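Local coordinates for protein thiamine diphosphokinase (Bacteroides thetaiotaomicron, PDB 2OMK) that probably transfers a diphosphate group from ATP to thiamine, making thiamine diphosphate, as a thiamine diphosphokinase that probably acts as a dimer, at residues I36-E41 with V126-K131; G188-G193 with T218-G223. The protein carries 1 engineered substitution. All blocks are in the same frame, centred on the assembly; numbering follows the deposited sequence.

Contact 1 (I36-E41 with V126-K131); sequences ILANGE and VGATGK
Leu37 and Val126 pair as neighbours at the carboxyl ends of two parallel strands, 34-37 and 122-126, in the α/β part of a thiamin pyrophosphokinase fold; beyond them the chains run on together as loops. The backbone bonds give the evidence. Val126 N binds Ile36 O at 2.9 Å, and Ala38 N returns the bond to Val126 O, also at 2.9 Å, so Val126 grips both flanks of Leu37 as expected in parallel pairing. Past the strands the bonding continues irregularly. Gly40 N meets Gly127 O at 2.7 Å but is bent to 132° at the hydrogen, while Glu41 N reaches Thr129 O at 2.9 Å from 34° outside the carbonyl plane. Glycines permit this closeness: Gly127 has a positive phi, and a CB on Gly40 would clash with Thr129 O.

Apolar contacts are few. With chi1 at 178°, Leu37 CG stands beside the carbonyl carbon, which brings CD1 to 3.9 Å from Val126 CG2. Ala38 CB points at the loop and touches Ala128, its CB 4.1 Å from Ala128 CB. The end of Ile36 leads away from 126-131 onto helix 107-117.

Polar contacts at the exposed end centre on Lys131, whose extended chain passes over the turn with CD 3.7 Å from Asn39 O. A leucine in its place would probably leave the waters that bridge to Asn39 and Gly40 without their ammonium donor, and the turn less firmly held. Glu41, deposited in two conformers, crosses this chain at about a right angle in one of them, a placement therefore doubtful. Thr129 OG1 bonds Glu133 of the second subunit. At the tip, Lys131 NZ donates to a water 2.7 Å away that also lies against Asn39 OD1 and Gly40 O.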
# COMPACT_ATOMS: atom_id res chain seq x y z
N ILE A 36 -1.39 14.37 -11.48
CA ILE A 36 -0.82 14.73 -10.19
C ILE A 36 0.40 13.85 -9.92
O ILE A 36 0.29 12.62 -9.91
CB ILE A 36 -1.86 14.57 -9.03
CG1 ILE A 36 -3.03 15.54 -9.22
CG2 ILE A 36 -1.18 14.79 -7.66
CD1 ILE A 36 -4.26 15.20 -8.35
N LEU A 37 1.55 14.48 -9.72
CA LEU A 37 2.71 13.76 -9.21
C LEU A 37 2.75 13.85 -7.69
O LEU A 37 3.09 14.90 -7.12
CB LEU A 37 4.00 14.32 -9.83
CG LEU A 37 5.33 13.72 -9.37
CD1 LEU A 37 5.45 12.23 -9.76
CD2 LEU A 37 6.48 14.53 -9.97
N ALA A 38 2.38 12.76 -7.03
CA ALA A 38 2.35 12.73 -5.56
C ALA A 38 3.75 12.46 -4.98
O ALA A 38 4.70 12.27 -5.74
CB ALA A 38 1.32 11.70 -5.05
N ASN A 39 3.87 12.46 -3.65
CA ASN A 39 5.18 12.43 -3.00
C ASN A 39 5.63 11.04 -2.49
O ASN A 39 6.36 10.93 -1.51
CB ASN A 39 5.26 13.48 -1.88
CG ASN A 39 6.70 13.92 -1.57
OD1 ASN A 39 7.58 13.87 -2.43
ND2 ASN A 39 6.92 14.36 -0.34
N GLY A 40 5.20 9.99 -3.19
CA GLY A 40 5.78 8.66 -3.01
C GLY A 40 6.98 8.54 -3.94
O GLY A 40 7.62 9.55 -4.28
N GLU A 41 7.29 7.32 -4.35
CA GLU A 41 8.44 7.10 -5.23
C GLU A 41 8.14 7.56 -6.64
O GLU A 41 7.06 7.28 -7.17
CB GLU A 41 8.88 5.63 -5.22
CG GLU A 41 9.57 5.17 -3.94
CD GLU A 41 10.90 5.87 -3.67
OE1 GLU A 41 11.47 6.53 -4.57
OE2 GLU A 41 11.40 5.76 -2.53
N VAL A 126 0.19 9.78 -10.27
CA VAL A 126 1.37 8.93 -10.35
C VAL A 126 2.28 9.25 -9.16
O VAL A 126 2.16 10.30 -8.53
CB VAL A 126 2.14 9.10 -11.70
CG1 VAL A 126 1.27 8.64 -12.88
CG2 VAL A 126 2.62 10.53 -11.88
N GLY A 127 3.17 8.31 -8.86
CA GLY A 127 4.08 8.45 -7.73
C GLY A 127 3.41 8.50 -6.36
O GLY A 127 3.94 9.13 -5.46
N ALA A 128 2.25 7.86 -6.21
CA ALA A 128 1.48 7.93 -4.95
C ALA A 128 1.93 6.91 -3.90
O ALA A 128 1.58 7.03 -2.72
CB ALA A 128 -0.03 7.79 -5.23
N THR A 129 2.69 5.91 -4.32
CA THR A 129 3.05 4.80 -3.43
C THR A 129 4.57 4.57 -3.39
O THR A 129 5.31 5.18 -4.16
CB THR A 129 2.35 3.48 -3.87
OG1 THR A 129 2.91 3.04 -5.11
CG2 THR A 129 0.82 3.69 -4.04
N GLY A 130 5.00 3.70 -2.49
CA GLY A 130 6.38 3.20 -2.49
C GLY A 130 7.35 3.77 -1.47
O GLY A 130 8.51 3.33 -1.40
N LYS A 131 6.91 4.75 -0.69
CA LYS A 131 7.70 5.23 0.43
C LYS A 131 7.00 4.81 1.73
O LYS A 131 6.60 3.64 1.85
CB LYS A 131 7.96 6.74 0.33
CG LYS A 131 8.92 7.11 -0.80
CD LYS A 131 9.18 8.61 -0.89
CE LYS A 131 10.34 8.91 -1.82
NZ LYS A 131 10.68 10.36 -1.83
O HOH W 1 8.84 11.77 -3.24
O HOH W 2 8.97 11.68 0.22
O HOH W 3 11.13 2.89 -0.83

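Contact 2 (G188-G193 with T218-G223); sequences GLKAEG and TIHCTG
An antiparallel pair at one edge of a three-stranded sheet, in the region assigned to substrate binding, joins strand 189-192 to strand 216-221. Its register follows from two hydrogen-bonded pairs flanking a non-hydrogen-bonded one. In the first, Lys190 N donates to His220 O at 3.0 Å and His220 N answers to Lys190 O at 2.7 Å. In the second, Glu192 N binds Thr218 O at 3.0 Å, with Thr218 N to Glu192 O at 2.9 Å. Ala191 and Ile219 form the pair between them, close enough for the CA of Ala191 to make a CA-H...O contact with Thr218 O.

On the face of Lys190, Glu192, Thr218 and His220 the side-chain bond runs diagonally, from His220 to Glu192, whose own cross-strand partner is Thr218. His220 NE2 donates to Glu192 OE1 at 2.6 Å, 152° at the hydrogen; the acceptor lies in the ring plane and offers its syn lone pair, while carboxylate and ring are turned 41° apart. The bend of Glu192 at chi2 (88°) brings the carboxylate to the edge of the His220 ring. Thr218 CG2, anti to its own backbone N, lies 3.4 Å above one face of the imidazole near the rim, and Lys190 CG runs alongside His220 CB. ND1 has a weak hydrogen bond to Thr168 OG1; with the short NE2 bond and Thr218 CG2 over one face, the ring's turn is probably restricted.

The other face is apolar: Leu189 CD2 touches both Ile219 CG2 (3.7 Å) and Cys221 CB (3.6 Å). Here Ile219 packs on Ile181, Tyr225 and Val227, and Leu189 on Asn183, placing this sheet against strands 178-183 and 224-230 of the larger mixed sheet, a sandwich-like arrangement. Strand 169-172 flanks strand 216-221 on the side away from 189-192.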
# COMPACT_ATOMS: atom_id res chain seq x y z
N GLY A 188 -23.51 -7.16 -1.56
CA GLY A 188 -24.02 -7.97 -2.65
C GLY A 188 -23.02 -8.18 -3.78
O GLY A 188 -23.42 -8.29 -4.95
N LEU A 189 -21.74 -8.24 -3.44
CA LEU A 189 -20.69 -8.37 -4.46
C LEU A 189 -20.82 -9.68 -5.22
O LEU A 189 -20.83 -10.76 -4.63
CB LEU A 189 -19.28 -8.23 -3.85
CG LEU A 189 -18.76 -6.81 -3.59
CD1 LEU A 189 -17.54 -6.83 -2.69
CD2 LEU A 189 -18.44 -6.06 -4.89
N LYS A 190 -20.94 -9.56 -6.54
CA LYS A 190 -20.91 -10.71 -7.44
C LYS A 190 -20.34 -10.27 -8.77
O LYS A 190 -20.45 -9.11 -9.17
CB LYS A 190 -22.30 -11.32 -7.62
CG LYS A 190 -23.32 -10.44 -8.31
CD LYS A 190 -24.65 -11.17 -8.49
CE LYS A 190 -25.69 -10.30 -9.21
NZ LYS A 190 -27.03 -10.95 -9.24
N ALA A 191 -19.73 -11.22 -9.46
CA ALA A 191 -19.07 -10.92 -10.71
C ALA A 191 -19.30 -11.99 -11.76
O ALA A 191 -19.58 -13.15 -11.43
CB ALA A 191 -17.57 -10.72 -10.48
N GLU A 192 -19.19 -11.56 -13.01
CA GLU A 192 -19.07 -12.44 -14.16
C GLU A 192 -17.72 -12.14 -14.79
O GLU A 192 -17.33 -10.97 -14.89
CB GLU A 192 -20.18 -12.17 -15.18
CG GLU A 192 -21.58 -12.53 -14.70
CD GLU A 192 -22.26 -11.39 -13.97
OE1 GLU A 192 -22.31 -10.27 -14.52
OE2 GLU A 192 -22.76 -11.62 -12.84
N GLY A 193 -17.00 -13.17 -15.20
CA GLY A 193 -15.74 -12.98 -15.90
C GLY A 193 -14.50 -13.07 -15.03
O GLY A 193 -13.40 -12.85 -15.52
N THR A 218 -17.45 -8.04 -15.19
CA THR A 218 -18.40 -7.10 -14.61
C THR A 218 -18.59 -7.41 -13.14
O THR A 218 -18.81 -8.56 -12.78
CB THR A 218 -19.77 -7.13 -15.34
OG1 THR A 218 -19.59 -6.78 -16.72
CG2 THR A 218 -20.76 -6.15 -14.70
N ILE A 219 -18.49 -6.38 -12.31
CA ILE A 219 -18.73 -6.51 -10.88
C ILE A 219 -20.04 -5.81 -10.57
O ILE A 219 -20.27 -4.68 -11.02
CB ILE A 219 -17.58 -5.89 -10.03
CG1 ILE A 219 -16.25 -6.62 -10.31
CG2 ILE A 219 -17.94 -5.91 -8.51
CD1 ILE A 219 -15.03 -5.90 -9.78
N HIS A 220 -20.92 -6.50 -9.84
CA HIS A 220 -22.21 -5.97 -9.41
C HIS A 220 -22.22 -5.83 -7.90
O HIS A 220 -21.74 -6.71 -7.18
CB HIS A 220 -23.36 -6.91 -9.79
CG HIS A 220 -23.39 -7.29 -11.24
ND1 HIS A 220 -24.11 -6.58 -12.18
CD2 HIS A 220 -22.83 -8.32 -11.90
CE1 HIS A 220 -23.97 -7.15 -13.36
NE2 HIS A 220 -23.20 -8.21 -13.22
N CYS A 221 -22.80 -4.73 -7.42
CA CYS A 221 -23.01 -4.51 -5.99
C CYS A 221 -23.72 -3.19 -5.76
O CYS A 221 -24.06 -2.47 -6.70
CB CYS A 221 -21.67 -4.48 -5.24
SG CYS A 221 -20.66 -3.03 -5.62
N THR A 222 -23.94 -2.89 -4.48
CA THR A 222 -24.32 -1.56 -4.04
C THR A 222 -23.26 -1.07 -3.08
O THR A 222 -22.97 -1.74 -2.09
CB THR A 222 -25.69 -1.57 -3.32
OG1 THR A 222 -26.67 -2.16 -4.18
CG2 THR A 222 -26.12 -0.15 -2.97
N GLY A 223 -22.68 0.08 -3.38
CA GLY A 223 -21.68 0.67 -2.50
C GLY A 223 -20.35 0.84 -3.19
O GLY A 223 -20.24 0.66 -4.41

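Overall arrangement
Contact 1 and contact 2 lie on opposite sides of the chain's centre. Their centres are 30 Å apart and their nearest atoms about 19 Å apart, so neither touches the other. Contact 1, its centre about 10 Å from the centre of the chain, reaches the second subunit, where Glu41 and Lys131 pack on Tyr159 of that chain. Contact 2, its centre about 21 Å from the same point, meets no other chain of the assembly. Contact 1 is in the parallel part of the mixed sheet, probably the catalytic part; contact 2 belongs to a separate three-stranded sheet that packs on its antiparallel part, in the region assigned to substrate binding. The geometry alone places neither in a pocket.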